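Local structure of transcriptional regulator (Rhodococcus jostii, 5CYV) at residues A25-L30 / L35-Y40; G57-A60 / D65-Q68; Q68-V73 / V82-D87. The protein binds p-coumaroyl-CoA and, as a MarR-family transcriptional regulator linked to p-hydroxycinnamate metabolism, probably acts by binding DNA. One frame throughout, in Å; residues are numbered along the deposited sequence. Where two conformers were deposited one is given.

Interaction 1 (A25-L30 / L35-Y40). With WCA (p-coumaroyl-CoA), chain J.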
loop_
_atom_site.group_PDB
_atom_site.type_symbol
_atom_site.label_atom_id
_atom_site.label_comp_id
_atom_site.label_asym_id
_atom_site.label_seq_id
_atom_site.Cartn_x
_atom_site.Cartn_y
_atom_site.Cartn_z
ATOM N N ALA B 25 -3.379 -9.926 1.009
ATOM C CA ALA B 25 -2.885 -11.286 0.798
ATOM C C ALA B 25 -1.916 -11.716 1.891
ATOM O O ALA B 25 -1.904 -12.887 2.304
ATOM C CB ALA B 25 -2.215 -11.377 -0.574
ATOM N N VAL B 26 -1.074 -10.805 2.334
ATOM C CA VAL B 26 -0.151 -11.117 3.408
ATOM C C VAL B 26 -0.900 -11.349 4.717
ATOM O O VAL B 26 -0.610 -12.348 5.386
ATOM C CB VAL B 26 0.873 -9.986 3.602
ATOM C CG1 VAL B 26 1.694 -10.195 4.899
ATOM C CG2 VAL B 26 1.713 -9.861 2.329
ATOM N N ASN B 27 -1.886 -10.497 5.082
ATOM C CA ASN B 27 -2.626 -10.801 6.319
ATOM C C ASN B 27 -3.284 -12.188 6.227
ATOM O O ASN B 27 -3.299 -12.936 7.218
ATOM C CB ASN B 27 -3.675 -9.710 6.565
ATOM C CG ASN B 27 -3.090 -8.445 7.179
ATOM O OD1 ASN B 27 -2.102 -8.508 7.922
ATOM N ND2 ASN B 27 -3.694 -7.293 6.877
ATOM N N LYS B 28 -3.873 -12.529 5.070
ATOM C CA LYS B 28 -4.517 -13.828 4.955
ATOM C C LYS B 28 -3.467 -14.941 5.026
ATOM O O LYS B 28 -3.705 -15.950 5.713
ATOM C CB LYS B 28 -5.306 -13.918 3.645
ATOM C CG LYS B 28 -6.574 -13.025 3.646
ATOM C CD LYS B 28 -7.318 -13.127 2.318
ATOM C CE LYS B 28 -8.508 -12.171 2.300
ATOM N NZ LYS B 28 -8.110 -10.732 2.511
ATOM N N ALA B 29 -2.326 -14.817 4.343
ATOM C CA ALA B 29 -1.334 -15.882 4.416
ATOM C C ALA B 29 -0.806 -16.101 5.823
ATOM O O ALA B 29 -0.419 -17.215 6.189
ATOM C CB ALA B 29 -0.175 -15.526 3.443
ATOM N N LEU B 30 -0.777 -15.025 6.597
ATOM C CA LEU B 30 -0.234 -15.060 7.939
ATOM C C LEU B 30 -1.190 -15.628 8.997
ATOM O O LEU B 30 -0.741 -15.874 10.122
ATOM C CB LEU B 30 0.185 -13.650 8.393
ATOM C CG LEU B 30 1.446 -13.133 7.711
ATOM C CD1 LEU B 30 1.580 -11.694 8.125
ATOM C CD2 LEU B 30 2.686 -13.931 8.104
ATOM N N LEU B 35 0.262 -13.768 13.227
ATOM C CA LEU B 35 0.860 -12.459 12.988
ATOM C C LEU B 35 -0.034 -11.713 11.991
ATOM O O LEU B 35 -0.862 -12.327 11.311
ATOM C CB LEU B 35 2.252 -12.570 12.368
ATOM C CG LEU B 35 3.227 -13.377 13.266
ATOM C CD1 LEU B 35 4.435 -13.659 12.424
ATOM C CD2 LEU B 35 3.581 -12.563 14.472
ATOM N N ARG B 36 0.220 -10.425 11.843
ATOM C CA ARG B 36 -0.381 -9.561 10.845
ATOM C C ARG B 36 0.753 -8.756 10.183
ATOM O O ARG B 36 1.858 -8.915 10.544
ATOM C CB ARG B 36 -1.495 -8.683 11.380
ATOM C CG ARG B 36 -2.804 -9.419 11.534
ATOM C CD ARG B 36 -3.837 -8.636 12.294
ATOM N NE ARG B 36 -4.112 -7.337 11.752
ATOM C CZ ARG B 36 -4.815 -7.105 10.679
ATOM N NH1 ARG B 36 -5.348 -8.084 10.007
ATOM N NH2 ARG B 36 -5.010 -5.867 10.307
ATOM N N VAL B 37 0.430 -7.925 9.215
ATOM C CA VAL B 37 1.534 -7.357 8.448
ATOM C C VAL B 37 2.538 -6.580 9.351
ATOM O O VAL B 37 3.749 -6.763 9.177
ATOM C CB VAL B 37 1.085 -6.418 7.304
ATOM C CG1 VAL B 37 0.281 -7.128 6.160
ATOM C CG2 VAL B 37 0.385 -5.240 7.810
ATOM N N ARG B 38 2.053 -5.796 10.318
ATOM C CA ARG B 38 3.048 -5.037 11.124
ATOM C C ARG B 38 3.839 -5.897 12.117
ATOM O O ARG B 38 5.063 -5.720 12.203
ATOM C CB ARG B 38 2.366 -3.894 11.895
ATOM C CG ARG B 38 1.832 -2.789 10.973
ATOM C CD ARG B 38 1.404 -1.606 11.824
ATOM N NE ARG B 38 0.870 -0.520 10.959
ATOM C CZ ARG B 38 0.628 0.706 11.367
ATOM N NH1 ARG B 38 0.094 1.604 10.511
ATOM N NH2 ARG B 38 0.910 1.098 12.651
ATOM N N SER B 39 3.192 -6.809 12.817
ATOM C CA SER B 39 3.956 -7.662 13.748
ATOM C C SER B 39 4.897 -8.569 12.993
ATOM O O SER B 39 6.031 -8.818 13.454
ATOM C CB SER B 39 3.031 -8.461 14.652
ATOM O OG SER B 39 2.047 -9.215 13.931
ATOM N N TYR B 40 4.467 -9.091 11.832
ATOM C CA TYR B 40 5.397 -9.807 10.993
ATOM C C TYR B 40 6.591 -8.994 10.577
ATOM O O TYR B 40 7.739 -9.487 10.643
ATOM C CB TYR B 40 4.632 -10.333 9.737
ATOM C CG TYR B 40 5.491 -10.888 8.652
ATOM C CD1 TYR B 40 6.056 -12.137 8.753
ATOM C CD2 TYR B 40 5.729 -10.122 7.473
ATOM C CE1 TYR B 40 6.863 -12.655 7.741
ATOM C CE2 TYR B 40 6.499 -10.645 6.448
ATOM C CZ TYR B 40 7.057 -11.922 6.583
ATOM O OH TYR B 40 7.888 -12.409 5.613
HETATM C C4 WCA J . -5.928 15.395 8.008
HETATM C C5 WCA J . -7.293 15.128 7.985
HETATM C C6 WCA J . -8.200 16.216 8.270
HETATM C C8 WCA J . -6.249 13.243 7.510
HETATM N N1 WCA J . -7.681 17.436 8.542
HETATM N N3 WCA J . -5.496 16.659 8.295
HETATM C CAV WCA J . 5.023 -6.181 4.972
HETATM C CAT WCA J . 5.481 -7.404 4.589
HETATM C CBS WCA J . 5.109 -7.849 3.312
HETATM O OAJ WCA J . 5.568 -9.122 2.879
HETATM C CAU WCA J . 4.356 -7.099 2.473
HETATM C CAW WCA J . 3.892 -5.834 2.849
HETATM C CBT WCA J . 4.262 -5.395 4.096
HETATM C CAR WCA J . 3.778 -4.042 4.433
HETATM C CAQ WCA J . 4.296 -3.390 5.630
HETATM C CBP WCA J . 3.879 -1.938 5.716
HETATM O OAD WCA J . 3.431 -1.229 4.882
HETATM S SBO WCA J . 4.186 -1.336 7.322
HETATM C CBA WCA J . 3.737 0.411 7.065
HETATM C CAY WCA J . 2.286 0.690 7.641
HETATM N NBH WCA J . 1.279 0.361 6.693
HETATM C CBQ WCA J . 0.218 -0.565 7.112
HETATM O OAE WCA J . 0.095 -0.989 8.268
HETATM C CBB WCA J . -0.821 -0.912 6.092
HETATM C CAZ WCA J . -2.170 -0.184 6.359
HETATM N NBI WCA J . -2.143 1.278 6.155
HETATM C CBR WCA J . -1.919 2.212 7.159
HETATM O OAF WCA J . -1.617 1.785 8.278
HETATM C CBX WCA J . -2.051 3.700 6.876
HETATM O OAK WCA J . -2.810 3.848 5.642
HETATM C CCD WCA J . -0.684 4.386 6.751
HETATM C CAA WCA J . -0.027 3.912 5.421
HETATM C CAB WCA J . 0.223 4.130 7.975
HETATM C CBD WCA J . -0.921 5.927 6.615
HETATM O OBK WCA J . -1.708 6.212 7.801
HETATM P PCG WCA J . -1.887 7.740 8.280
HETATM O OAP WCA J . -0.520 8.342 8.362
HETATM O OAI WCA J . -2.756 7.648 9.560
HETATM O OBN WCA J . -2.580 8.484 7.098
HETATM P PCF WCA J . -4.046 8.880 6.739
HETATM O OAO WCA J . -4.859 8.406 7.947
HETATM O OAH WCA J . -4.387 8.525 5.299
HETATM O "O5'" WCA J . -4.014 10.498 6.773
HETATM C "C5'" WCA J . -3.137 11.231 5.920
HETATM C "C4'" WCA J . -2.501 12.490 6.433
HETATM O "O4'" WCA J . -3.623 13.671 6.374
HETATM C "C3'" WCA J . -2.105 12.435 7.728
HETATM O "O3'" WCA J . -1.097 13.476 8.005
HETATM P PCE WCA J . 0.395 13.104 8.349
HETATM O OAM WCA J . 0.929 12.215 7.272
HETATM O OAN WCA J . 0.457 12.397 9.672
HETATM O OAG WCA J . 1.201 14.373 8.414
HETATM C "C2'" WCA J . -3.376 12.823 8.516
HETATM O "O2'" WCA J . -3.127 13.179 9.802
HETATM C "C1'" WCA J . -3.909 13.995 7.612
HETATM N N9 WCA J . -5.326 14.185 7.711
HETATM N N7 WCA J . -7.458 13.787 7.676
HETATM C C2 WCA J . -6.381 17.647 8.552
HETATM N N6 WCA J . -9.610 15.983 8.254
HETATM O O HOH W 1 -3.249 -12.579 9.942
#
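Asn27 of helix 11-30 reaches the first residue of helix 37-47, Val37, at a helix junction of the MarR-type winged helix-turn-helix fold that also lines a p-coumaroyl-CoA pocket. Among the polar contacts, Asn27 OD1 accepts the backbone N-H of Val37 at 2.9 Å, the bond bent at the hydrogen. Arg36, the N-cap residue, gives its own N-H to Ser39 OG in a nearly straight bond. A water bridges the backbones, donating to both Asn27 O and Leu35 O. Stacking comes next: a bend at chi3 (55°) brings the Arg36 guanidinium against the Asn27 amide, planes 21° apart, with NH1 of Arg36 3.6 Å from CG of Asn27. NH2 of Arg36 makes a salt bridge to a second p-coumaroyl-CoA. Replacing Asn27 with an alanine would probably leave the Val37 N-H without this acceptor and the guanidinium without its stacking partner. The apolar contacts include Leu30 CD1 against Tyr40 CB at 3.7 Å. Val26 CG2 lies 3.8 Å from CAU of the coumaroyl ring. Further along the ligand, the extended Arg38 gives a straight bond (171°) from NE to amide oxygen OAE at 2.8 Å, and NH1 reaches OAF.

Interaction 2 (G57-A60 / D65-Q68)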
loop_
_atom_site.group_PDB
_atom_site.type_symbol
_atom_site.label_atom_id
_atom_site.label_comp_id
_atom_site.label_asym_id
_atom_site.label_seq_id
_atom_site.Cartn_x
_atom_site.Cartn_y
_atom_site.Cartn_z
ATOM N N GLY B 57 15.309 2.026 14.132
ATOM C CA GLY B 57 15.558 1.389 12.846
ATOM C C GLY B 57 14.320 0.697 12.300
ATOM O O GLY B 57 14.029 0.767 11.071
ATOM N N VAL B 58 13.631 -0.019 13.173
ATOM C CA VAL B 58 12.412 -0.669 12.745
ATOM C C VAL B 58 11.383 0.343 12.257
ATOM O O VAL B 58 10.770 0.173 11.162
ATOM C CB VAL B 58 11.828 -1.467 13.922
ATOM C CG1 VAL B 58 10.434 -2.015 13.553
ATOM C CG2 VAL B 58 12.766 -2.610 14.216
ATOM N N ALA B 59 11.217 1.401 13.054
ATOM C CA ALA B 59 10.251 2.443 12.729
ATOM C C ALA B 59 10.544 3.087 11.386
ATOM O O ALA B 59 9.644 3.269 10.571
ATOM C CB ALA B 59 10.244 3.527 13.848
ATOM N N ALA B 60 11.812 3.382 11.126
ATOM C CA ALA B 60 12.243 4.065 9.909
ATOM C C ALA B 60 11.994 3.135 8.720
ATOM O O ALA B 60 11.511 3.584 7.660
ATOM C CB ALA B 60 13.716 4.435 10.003
ATOM N N ASP B 65 6.226 6.238 13.210
ATOM C CA ASP B 65 6.859 6.744 14.417
ATOM C C ASP B 65 7.263 5.627 15.348
ATOM O O ASP B 65 6.596 4.595 15.453
ATOM C CB ASP B 65 5.922 7.663 15.185
ATOM C CG ASP B 65 5.680 8.953 14.482
ATOM O OD1 ASP B 65 6.550 9.360 13.679
ATOM O OD2 ASP B 65 4.616 9.553 14.739
ATOM N N PRO B 66 8.356 5.816 16.069
ATOM C CA PRO B 66 8.780 4.783 17.003
ATOM C C PRO B 66 7.706 4.444 18.048
ATOM O O PRO B 66 7.655 3.282 18.461
ATOM C CB PRO B 66 10.019 5.393 17.653
ATOM C CG PRO B 66 10.556 6.315 16.575
ATOM C CD PRO B 66 9.347 6.900 15.908
ATOM N N SER B 67 6.844 5.418 18.429
ATOM C CA SER B 67 5.820 5.123 19.433
ATOM C C SER B 67 4.865 4.054 18.932
ATOM O O SER B 67 4.209 3.363 19.729
ATOM C CB SER B 67 5.025 6.395 19.761
ATOM O OG SER B 67 4.317 6.871 18.633
ATOM N N GLN B 68 4.773 3.912 17.620
ATOM C CA GLN B 68 3.814 2.940 17.040
ATOM C C GLN B 68 4.393 1.542 17.026
ATOM O O GLN B 68 3.700 0.583 16.795
ATOM C CB GLN B 68 3.368 3.368 15.625
ATOM C CG GLN B 68 2.564 4.662 15.697
ATOM C CD GLN B 68 1.496 4.837 14.580
ATOM O OE1 GLN B 68 1.169 3.919 13.832
ATOM N NE2 GLN B 68 0.983 6.059 14.478
#
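Ala59, the residue most covered here, sets its methyl against Pro66, joining helix 55-62 to the turn that follows it in the helix-turn-helix of this MarR-family protein. The CB of Ala59 points toward the turn and sits over one side of the pyrrolidine ring: it is 3.7 Å from both N and CA of Pro66 and 3.9 Å from its CG. With the CD of Pro66 at 4.1 Å as well, the methyl lies against the ring broadly and does not meet a single corner. This is purely van der Waals contact, and the small methyl lets the two backbones come close, the CA atoms of Ala59 and Pro66 being 5.1 Å apart. Asp65 adds its main chain: the C atom of Asp65 is 3.9 Å from CB of Ala59, while its CB points away and its carboxylate takes no part. Asp65 also opens the turn. Its O accepts the N-H of Gln68 at 2.9 Å, and Pro66 and Ser67 between them have the backbone angles of a type I turn, with proline in the second position. Around this small contact, Ile69 packs on both Val58 and Ala59 just ahead of helix 70-78, and Val58 reaches Val42 and Leu45, so helix 55-62 meets the turn through Ala59 and helix 37-47 through Val58.

Interaction 3 (Q68-V73 / V82-D87)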
loop_
_atom_site.group_PDB
_atom_site.type_symbol
_atom_site.label_atom_id
_atom_site.label_comp_id
_atom_site.label_asym_id
_atom_site.label_seq_id
_atom_site.Cartn_x
_atom_site.Cartn_y
_atom_site.Cartn_z
ATOM N N GLN B 68 4.773 3.912 17.620
ATOM C CA GLN B 68 3.814 2.940 17.040
ATOM C C GLN B 68 4.393 1.542 17.026
ATOM O O GLN B 68 3.700 0.583 16.795
ATOM C CB GLN B 68 3.368 3.368 15.625
ATOM C CG GLN B 68 2.564 4.662 15.697
ATOM C CD GLN B 68 1.496 4.837 14.580
ATOM O OE1 GLN B 68 1.169 3.919 13.832
ATOM N NE2 GLN B 68 0.983 6.059 14.478
ATOM N N ILE B 69 5.685 1.419 17.321
ATOM C CA ILE B 69 6.332 0.125 17.272
ATOM C C ILE B 69 6.278 -0.552 18.649
ATOM O O ILE B 69 6.297 -1.800 18.697
ATOM C CB ILE B 69 7.873 0.291 16.843
ATOM C CG1 ILE B 69 7.971 0.947 15.463
ATOM C CG2 ILE B 69 8.689 -1.012 16.853
ATOM C CD1 ILE B 69 7.183 0.215 14.409
ATOM N N VAL B 70 6.123 0.238 19.722
ATOM C CA VAL B 70 6.201 -0.322 21.068
ATOM C C VAL B 70 5.191 -1.457 21.272
ATOM O O VAL B 70 5.558 -2.525 21.782
ATOM C CB VAL B 70 5.970 0.764 22.093
ATOM C CG1 VAL B 70 5.969 0.181 23.507
ATOM C CG2 VAL B 70 7.049 1.826 21.951
ATOM N N GLY B 71 3.938 -1.238 20.852
ATOM C CA GLY B 71 2.914 -2.258 21.041
ATOM C C GLY B 71 3.076 -3.510 20.213
ATOM O O GLY B 71 2.659 -4.594 20.602
ATOM N N LEU B 72 3.691 -3.374 19.028
ATOM C CA LEU B 72 4.023 -4.518 18.212
ATOM C C LEU B 72 5.081 -5.380 18.890
ATOM O O LEU B 72 4.960 -6.603 18.909
ATOM C CB LEU B 72 4.585 -4.069 16.866
ATOM C CG LEU B 72 3.660 -3.151 16.079
ATOM C CD1 LEU B 72 4.340 -2.657 14.880
ATOM C CD2 LEU B 72 2.388 -3.943 15.631
ATOM N N VAL B 73 6.098 -4.712 19.443
ATOM C CA VAL B 73 7.108 -5.436 20.229
ATOM C C VAL B 73 6.462 -6.062 21.452
ATOM O O VAL B 73 6.781 -7.237 21.767
ATOM C CB VAL B 73 8.287 -4.524 20.599
ATOM C CG1 VAL B 73 9.273 -5.263 21.529
ATOM C CG2 VAL B 73 8.969 -4.015 19.284
ATOM N N VAL B 82 10.169 -12.323 20.635
ATOM C CA VAL B 82 11.323 -11.409 20.750
ATOM C C VAL B 82 11.501 -11.092 22.203
ATOM O O VAL B 82 10.583 -11.314 23.019
ATOM C CB VAL B 82 11.142 -10.065 19.960
ATOM C CG1 VAL B 82 10.889 -10.289 18.483
ATOM C CG2 VAL B 82 9.976 -9.191 20.539
ATOM N N VAL B 83 12.678 -10.571 22.542
ATOM C CA VAL B 83 12.980 -10.121 23.882
ATOM C C VAL B 83 13.562 -8.715 23.776
ATOM O O VAL B 83 14.325 -8.438 22.861
ATOM C CB VAL B 83 13.999 -11.051 24.602
ATOM C CG1 VAL B 83 14.455 -10.412 25.868
ATOM C CG2 VAL B 83 13.334 -12.356 24.950
ATOM N N ARG B 84 13.201 -7.843 24.693
ATOM C CA ARG B 84 13.895 -6.566 24.775
ATOM C C ARG B 84 15.183 -6.771 25.540
ATOM O O ARG B 84 15.159 -7.155 26.745
ATOM C CB ARG B 84 13.018 -5.525 25.456
ATOM C CG ARG B 84 11.792 -5.119 24.654
ATOM C CD ARG B 84 11.069 -3.975 25.378
ATOM N NE ARG B 84 10.129 -3.260 24.498
ATOM C CZ ARG B 84 8.822 -3.489 24.457
ATOM N NH1 ARG B 84 8.306 -4.452 25.230
ATOM N NH2 ARG B 84 8.020 -2.762 23.677
ATOM N N THR B 85 16.302 -6.526 24.879
ATOM C CA THR B 85 17.600 -6.734 25.486
ATOM C C THR B 85 18.463 -5.500 25.346
ATOM O O THR B 85 17.971 -4.439 24.893
ATOM C CB THR B 85 18.283 -8.005 24.884
ATOM O OG1 THR B 85 19.436 -8.348 25.633
ATOM C CG2 THR B 85 18.649 -7.874 23.383
ATOM N N LEU B 86 19.716 -5.593 25.765
ATOM C CA LEU B 86 20.614 -4.438 25.668
ATOM C C LEU B 86 21.719 -4.909 24.786
ATOM O O LEU B 86 22.167 -6.038 24.928
ATOM C CB LEU B 86 21.137 -3.960 27.044
ATOM C CG LEU B 86 20.046 -3.554 28.025
ATOM C CD1 LEU B 86 20.697 -3.243 29.350
ATOM C CD2 LEU B 86 19.235 -2.328 27.555
ATOM N N ASP B 87 22.092 -4.074 23.815
ATOM C CA ASP B 87 23.219 -4.332 22.947
ATOM C C ASP B 87 24.443 -4.656 23.798
ATOM O O ASP B 87 24.875 -3.835 24.587
ATOM C CB ASP B 87 23.460 -3.112 22.058
ATOM C CG ASP B 87 24.550 -3.332 20.985
ATOM O OD1 ASP B 87 25.347 -4.304 21.086
ATOM O OD2 ASP B 87 24.633 -2.485 20.049
#
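Val73 and Val82 mark the nearest backbone approach, their CA atoms 7.3 Å apart, where helix 70-78 faces the beginning of strand 82-87. The side chain that spans the gap is Arg84. With CG anti to the carbonyl carbon (chi1 -68°) and the chain extended from CG to NE, it runs from the strand to the helix and lays one face of its guanidinium on Val73: the CG1 methyl sits over the centre of the group, 3.5 Å from CZ of Arg84. At the edge of the same group, NH2 of Arg84 gives a weak, bent hydrogen bond (125°) to Val70 O at 3.1 Å, and the CG1 of Val70 lies 3.6 Å from that NH2. The stronger polar partners of Arg84 lie further along the helix, where NH1 makes salt bridges to Asp74 and Glu77. Deeper in, Val82 CG2 meets Val73 CG1 at 4.1 Å, a looser apolar contact, and Val73 also packs on Val42 and Ile96. Strand 82-87 pairs antiparallel with strand 94-98, so what meets here is the second helix of a helix-turn-helix and the wing beside it, the winged helix-turn-helix of the MarR family, in which both elements commonly contact DNA.

Interaction 1 is the buried one, joining helices 11-30 and 37-47 beside the ligand; interactions 2 and 3 are only partly buried. Their chemistry follows: a side-chain to backbone hydrogen bond, stacking and ligand bonds in the first, a bare methyl-on-proline contact in the second, and an exposed arginine laid over a buried valine in the third. Interactions 2 and 3 share Gln68 and belong to the same helix-turn-helix, one between its first helix and the turn, the other between its second helix and the wing; Ile69 joins them by packing on Ala59. Interaction 1 reaches both through Arg38, whose NH2 probably hydrogen-bonds Gln68 OE1 and whose CB packs on Leu72, putting the ligand-binding arginine against the start of helix 70-78.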